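PDB 3PHZ: ricin B-related lectin from Polyporus squamosus, which probably binds carbohydrates, holding a galactose-containing glycan on a beta-trefoil lectin domain, and also has binding sites for calcium. Local coordinates for residues H76-G81 and K111-F116; P33-S38 and G128-W133. All coordinates share one frame; numbering follows the deposited sequence.

Interaction 1 of 2, residues H76-G81 and K111-F116; sequences HAATDG and KETGTF. With GAL (beta-D-galactopyranose), chain C; NAG (2-acetamido-2-deoxy-beta-D-glucopyranose), chain B.
In the galactose site of this ricin-type beta-trefoil lectin, His-76 reaches the sugar with one ring nitrogen and Glu-112 with the other, a case of a ligand-binding residue oriented from behind by a carboxylate. NE2 of His-76 lies 2.6 Å from O2 of the galactose, a hydrogen bond in which either atom could be the donor, while O4 of the N-acetylglucosamine sits at the ring edge near CD2. On the other flank, ND1 of His-76 donates to OE1 of Glu-112 at 3.0 Å. The bond is somewhat bent (151°) but runs close to the imidazole plane and uses the syn lone pair of OE1, although the carboxylate is turned 74° against the ring. Glu-112 spans the gap as an extended chain, with CG anti to the backbone N (chi1 -170°). This grip would fix the rotation of the imidazole and probably polarise it. Asp-72, Gly-75 and Asn-94 complete the hydrogen bonding of the galactose, and Asn-94 is also touched by the side chains of both His-76 and Glu-112.

Farther out, Thr-113 packs against the backbone of loop 76-81: its CG2 lies 3.8 Å from CA of Ala-78. Its OG1 donates to OG1 of Thr-115 at 2.8 Å, and that hydroxyl in turn donates to a water that itself donates to the carbonyl O atoms of Ala-77 and Thr-79.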
loop_
_atom_site.group_PDB
_atom_site.type_symbol
_atom_site.label_atom_id
_atom_site.label_comp_id
_atom_site.label_asym_id
_atom_site.label_seq_id
_atom_site.Cartn_x
_atom_site.Cartn_y
_atom_site.Cartn_z
ATOM N N HIS A 76 14.267 -30.810 28.656
ATOM C CA HIS A 76 13.377 -31.992 28.607
ATOM C C HIS A 76 13.021 -32.581 29.983
ATOM O O HIS A 76 12.527 -33.726 30.042
ATOM C CB HIS A 76 13.980 -33.160 27.745
ATOM C CG HIS A 76 14.579 -32.722 26.438
ATOM N ND1 HIS A 76 13.975 -32.964 25.220
ATOM C CD2 HIS A 76 15.718 -32.047 26.162
ATOM C CE1 HIS A 76 14.719 -32.454 24.250
ATOM N NE2 HIS A 76 15.774 -31.883 24.798
ATOM N N ALA A 77 13.284 -31.843 31.070
ATOM C CA ALA A 77 13.211 -32.397 32.434
ATOM C C ALA A 77 11.766 -32.588 32.930
ATOM O O ALA A 77 10.931 -31.674 32.784
ATOM C CB ALA A 77 13.974 -31.514 33.367
ATOM N N ALA A 78 11.483 -33.767 33.501
ATOM C CA ALA A 78 10.181 -34.082 34.064
ATOM C C ALA A 78 10.087 -33.573 35.514
ATOM O O ALA A 78 9.030 -33.654 36.151
ATOM C CB ALA A 78 9.915 -35.623 34.003
ATOM N N THR A 79 11.196 -33.062 36.024
ATOM C CA THR A 79 11.320 -32.705 37.418
ATOM C C THR A 79 10.289 -31.628 37.693
ATOM O O THR A 79 10.079 -30.748 36.851
ATOM C CB THR A 79 12.705 -32.102 37.694
ATOM O OG1 THR A 79 13.721 -33.003 37.224
ATOM C CG2 THR A 79 12.935 -31.809 39.184
ATOM N N ASP A 80 9.657 -31.699 38.859
ATOM C CA ASP A 80 8.798 -30.591 39.324
ATOM C C ASP A 80 9.626 -29.319 39.458
ATOM O O ASP A 80 10.732 -29.339 40.069
ATOM C CB ASP A 80 8.182 -30.936 40.690
ATOM C CG ASP A 80 7.090 -31.966 40.608
ATOM O OD1 ASP A 80 6.563 -32.274 39.520
ATOM O OD2 ASP A 80 6.762 -32.512 41.674
ATOM N N GLY A 81 9.132 -28.211 38.879
ATOM C CA GLY A 81 9.780 -26.910 39.004
ATOM C C GLY A 81 10.680 -26.562 37.831
ATOM O O GLY A 81 11.296 -25.500 37.843
ATOM N N LYS A 111 3.992 -32.943 25.824
ATOM C CA LYS A 111 3.839 -34.167 25.028
ATOM C C LYS A 111 4.916 -35.142 25.515
ATOM O O LYS A 111 4.641 -36.338 25.627
ATOM C CB LYS A 111 4.004 -33.877 23.516
ATOM C CG LYS A 111 3.891 -35.143 22.595
ATOM C CD LYS A 111 2.492 -35.689 22.605
ATOM C CE LYS A 111 2.326 -36.973 21.739
ATOM N NZ LYS A 111 1.939 -36.478 20.432
ATOM N N GLU A 112 6.109 -34.628 25.839
ATOM C CA GLU A 112 7.229 -35.491 26.210
ATOM C C GLU A 112 7.115 -36.076 27.637
ATOM O O GLU A 112 7.149 -37.311 27.827
ATOM C CB GLU A 112 8.564 -34.769 26.064
ATOM C CG GLU A 112 9.773 -35.711 26.208
ATOM C CD GLU A 112 11.107 -35.033 25.943
ATOM O OE1 GLU A 112 11.141 -33.831 25.621
ATOM O OE2 GLU A 112 12.162 -35.697 26.069
ATOM N N THR A 113 6.973 -35.204 28.641
ATOM C CA THR A 113 7.021 -35.629 30.029
ATOM C C THR A 113 5.702 -35.928 30.696
ATOM O O THR A 113 5.703 -36.552 31.758
ATOM C CB THR A 113 7.697 -34.551 30.917
ATOM O OG1 THR A 113 6.887 -33.345 30.873
ATOM C CG2 THR A 113 9.124 -34.227 30.419
ATOM N N GLY A 114 4.601 -35.429 30.135
ATOM C CA GLY A 114 3.286 -35.448 30.747
ATOM C C GLY A 114 3.170 -34.505 31.967
ATOM O O GLY A 114 2.164 -34.588 32.706
ATOM N N THR A 115 4.178 -33.654 32.180
ATOM C CA THR A 115 4.039 -32.613 33.232
ATOM C C THR A 115 3.316 -31.386 32.635
ATOM O O THR A 115 3.228 -31.243 31.407
ATOM C CB THR A 115 5.384 -32.190 33.907
ATOM O OG1 THR A 115 6.289 -31.659 32.964
ATOM C CG2 THR A 115 6.037 -33.368 34.673
ATOM N N PHE A 116 2.755 -30.555 33.515
ATOM C CA PHE A 116 1.847 -29.454 33.144
ATOM C C PHE A 116 2.432 -28.095 33.359
ATOM O O PHE A 116 3.190 -27.889 34.307
ATOM C CB PHE A 116 0.587 -29.543 33.996
ATOM C CG PHE A 116 -0.197 -30.819 33.737
ATOM C CD1 PHE A 116 -1.098 -30.887 32.690
ATOM C CD2 PHE A 116 0.041 -31.954 34.548
ATOM C CE1 PHE A 116 -1.818 -32.093 32.436
ATOM C CE2 PHE A 116 -0.653 -33.225 34.283
ATOM C CZ PHE A 116 -1.587 -33.263 33.260
HETATM C C1 GAL C . 18.079 -28.677 25.666
HETATM C C2 GAL C . 16.753 -28.876 24.923
HETATM C C3 GAL C . 16.089 -27.574 24.393
HETATM C C4 GAL C . 16.011 -26.551 25.514
HETATM C C5 GAL C . 17.408 -26.422 26.116
HETATM C C6 GAL C . 17.486 -25.499 27.292
HETATM O O2 GAL C . 16.910 -29.758 23.840
HETATM O O3 GAL C . 14.796 -27.903 23.884
HETATM O O4 GAL C . 15.126 -26.948 26.547
HETATM O O5 GAL C . 17.846 -27.673 26.620
HETATM O O6 GAL C . 18.893 -25.423 27.524
HETATM C C1 NAG B . 21.961 -31.237 28.354
HETATM C C2 NAG B . 21.469 -29.836 28.768
HETATM C C3 NAG B . 20.172 -29.323 28.095
HETATM C C4 NAG B . 19.804 -30.022 26.765
HETATM C C5 NAG B . 20.075 -31.528 26.928
HETATM C C6 NAG B . 19.612 -32.392 25.753
HETATM C C7 NAG B . 21.925 -28.771 30.972
HETATM C C8 NAG B . 21.670 -28.802 32.456
HETATM N N2 NAG B . 21.336 -29.733 30.231
HETATM O O1 NAG B . 23.366 -31.132 28.204
HETATM O O3 NAG B . 20.310 -27.920 27.943
HETATM O O4 NAG B . 18.431 -29.874 26.403
HETATM O O5 NAG B . 21.459 -31.737 27.123
HETATM O O6 NAG B . 19.875 -31.746 24.519
HETATM O O7 NAG B . 22.652 -27.896 30.487
HETATM O O HOH W 1 8.606 -30.829 34.235
#

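Interaction 2 of 2, residues P33-S38 and G128-W133; sequences PDVIIS and GTVVGW
Val-35 and Ile-37 meet Val-130 between two strands of the beta-trefoil that run roughly antiparallel, at 140°, yet are joined by apolar contacts and bridging water where a regular sheet would have direct backbone bonds. Strand 35-38 belongs with strand 19-23 in a two-stranded pair, and strand 129-133 lies between strands 82-87 and 116-120; the segment axes approach to 5.8 Å.

The apolar part centres on Val-130, whose CB faces strand 35-38 and whose two methyls divide the work. CG1, anti to the backbone N (chi1 -178°), meets CG1 of Val-35 at 4.0 Å. CG2 is directed to the other neighbour and lies 4.2 Å from CG2 of Ile-37, while CB comes within 3.5 Å of the carbonyl O of Val-35. Leu-21, Ile-84 and Val-117 also touch the Val-130 side chain, so three further strands contribute to this partly buried cluster. At the end of the contact the extended Ile-37 side chain runs past the carbonyl O of Gly-128, with CG1 and CD1 each 4.1 Å from it.

The polar part is carried by two waters that bridge backbone groups. One donates to the carbonyl O of Val-35 and accepts from N of Val-130. The second accepts from N of Ile-37, its oxygen 3.0 Å from that nitrogen, and donates to the carbonyl O of Gly-128 at 2.8 Å.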
loop_
_atom_site.group_PDB
_atom_site.type_symbol
_atom_site.label_atom_id
_atom_site.label_comp_id
_atom_site.label_asym_id
_atom_site.label_seq_id
_atom_site.Cartn_x
_atom_site.Cartn_y
_atom_site.Cartn_z
ATOM N N PRO A 33 15.312 -17.059 27.710
ATOM C CA PRO A 33 14.276 -16.245 28.417
ATOM C C PRO A 33 13.166 -17.131 28.969
ATOM O O PRO A 33 12.765 -18.085 28.305
ATOM C CB PRO A 33 13.707 -15.330 27.324
ATOM C CG PRO A 33 14.045 -16.001 25.992
ATOM C CD PRO A 33 15.328 -16.841 26.247
ATOM N N ASP A 34 12.674 -16.836 30.170
ATOM C CA ASP A 34 11.565 -17.616 30.733
ATOM C C ASP A 34 10.241 -17.140 30.211
ATOM O O ASP A 34 10.071 -15.942 29.926
ATOM C CB ASP A 34 11.524 -17.462 32.236
ATOM C CG ASP A 34 12.722 -18.091 32.908
ATOM O OD1 ASP A 34 13.179 -19.164 32.467
ATOM O OD2 ASP A 34 13.201 -17.462 33.865
ATOM N N VAL A 35 9.285 -18.061 30.110
ATOM C CA VAL A 35 7.878 -17.664 30.047
ATOM C C VAL A 35 7.556 -17.123 31.451
ATOM O O VAL A 35 7.909 -17.742 32.487
ATOM C CB VAL A 35 7.018 -18.885 29.693
ATOM C CG1 VAL A 35 5.481 -18.605 29.769
ATOM C CG2 VAL A 35 7.447 -19.418 28.236
ATOM N N ILE A 36 6.928 -15.950 31.488
ATOM C CA ILE A 36 6.644 -15.275 32.737
ATOM C C ILE A 36 5.206 -14.795 32.804
ATOM O O ILE A 36 4.437 -14.831 31.821
ATOM C CB ILE A 36 7.578 -13.995 32.903
ATOM C CG1 ILE A 36 7.361 -12.995 31.744
ATOM C CG2 ILE A 36 9.007 -14.415 33.000
ATOM C CD1 ILE A 36 7.760 -11.497 32.097
ATOM N N ILE A 37 4.759 -14.403 34.003
ATOM C CA ILE A 37 3.464 -13.767 34.114
ATOM C C ILE A 37 3.543 -12.331 33.699
ATOM O O ILE A 37 4.603 -11.749 33.714
ATOM C CB ILE A 37 2.930 -13.839 35.525
ATOM C CG1 ILE A 37 3.938 -13.206 36.495
ATOM C CG2 ILE A 37 2.603 -15.291 35.846
ATOM C CD1 ILE A 37 3.344 -13.024 37.899
ATOM N N SER A 38 2.404 -11.796 33.282
ATOM C CA SER A 38 2.267 -10.485 32.661
ATOM C C SER A 38 0.886 -9.949 33.088
ATOM O O SER A 38 -0.095 -10.674 33.083
ATOM C CB SER A 38 2.310 -10.673 31.130
ATOM O OG SER A 38 2.314 -9.426 30.521
ATOM N N GLY A 128 5.173 -15.226 41.206
ATOM C CA GLY A 128 4.790 -16.473 40.557
ATOM C C GLY A 128 5.724 -16.753 39.388
ATOM O O GLY A 128 6.210 -15.820 38.715
ATOM N N THR A 129 6.018 -18.022 39.197
ATOM C CA THR A 129 6.892 -18.416 38.095
ATOM C C THR A 129 6.122 -19.454 37.274
ATOM O O THR A 129 5.095 -19.998 37.745
ATOM C CB THR A 129 8.181 -19.030 38.553
ATOM O OG1 THR A 129 7.910 -20.087 39.481
ATOM C CG2 THR A 129 9.031 -17.974 39.218
ATOM N N VAL A 130 6.605 -19.704 36.053
ATOM C CA VAL A 130 5.846 -20.559 35.177
ATOM C C VAL A 130 6.728 -21.811 34.962
ATOM O O VAL A 130 7.840 -21.702 34.407
ATOM C CB VAL A 130 5.484 -19.843 33.855
ATOM C CG1 VAL A 130 4.614 -20.780 32.969
ATOM C CG2 VAL A 130 4.708 -18.575 34.184
ATOM N N VAL A 131 6.262 -22.975 35.424
ATOM C CA VAL A 131 7.160 -24.139 35.403
ATOM C C VAL A 131 6.373 -25.366 34.997
ATOM O O VAL A 131 5.142 -25.357 35.025
ATOM C CB VAL A 131 7.708 -24.370 36.889
ATOM C CG1 VAL A 131 8.493 -23.136 37.351
ATOM C CG2 VAL A 131 6.544 -24.668 37.825
ATOM N N GLY A 132 7.074 -26.468 34.734
ATOM C CA GLY A 132 6.417 -27.749 34.572
ATOM C C GLY A 132 6.302 -28.461 35.927
ATOM O O GLY A 132 7.211 -28.352 36.796
ATOM N N TRP A 133 5.180 -29.123 36.117
ATOM C CA TRP A 133 4.869 -29.819 37.382
ATOM C C TRP A 133 3.937 -31.004 37.156
ATOM O O TRP A 133 3.037 -30.955 36.303
ATOM C CB TRP A 133 4.268 -28.826 38.397
ATOM C CG TRP A 133 4.453 -29.213 39.871
ATOM C CD1 TRP A 133 3.715 -30.133 40.585
ATOM C CD2 TRP A 133 5.426 -28.666 40.784
ATOM N NE1 TRP A 133 4.195 -30.207 41.890
ATOM C CE2 TRP A 133 5.236 -29.311 42.031
ATOM C CE3 TRP A 133 6.451 -27.710 40.652
ATOM C CZ2 TRP A 133 6.048 -29.028 43.154
ATOM C CZ3 TRP A 133 7.249 -27.382 41.772
ATOM C CH2 TRP A 133 7.013 -28.029 43.029
HETATM O O HOH W 2 8.353 -17.649 35.132
HETATM O O HOH W 3 6.712 -15.287 36.030
#

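In the fold
Followed from the N terminus, after strands 7-13 and 19-23 the chain lays down strand 35-39, then passes through strands 49-53, 59-64 and 70-73 to the sugar-binding loop 76-81. Strands 82-87, 97-101 and 106-110 come next, and loop 111-116 then returns to 76-81, closing interaction 1. Strand 129-133 finally comes back to strand 35-39 and closes interaction 2, so the smaller loop is nested inside the larger. The centres of the two contacts are about 14 Å apart, and the contacts touch: backbone hydrogen bonds probably join Gly-81 N to Gly-132 O and Phe-116 N to Trp-133 O. Strand 129-133 thus links the galactose-site loops to strand 35-39 within the trefoil.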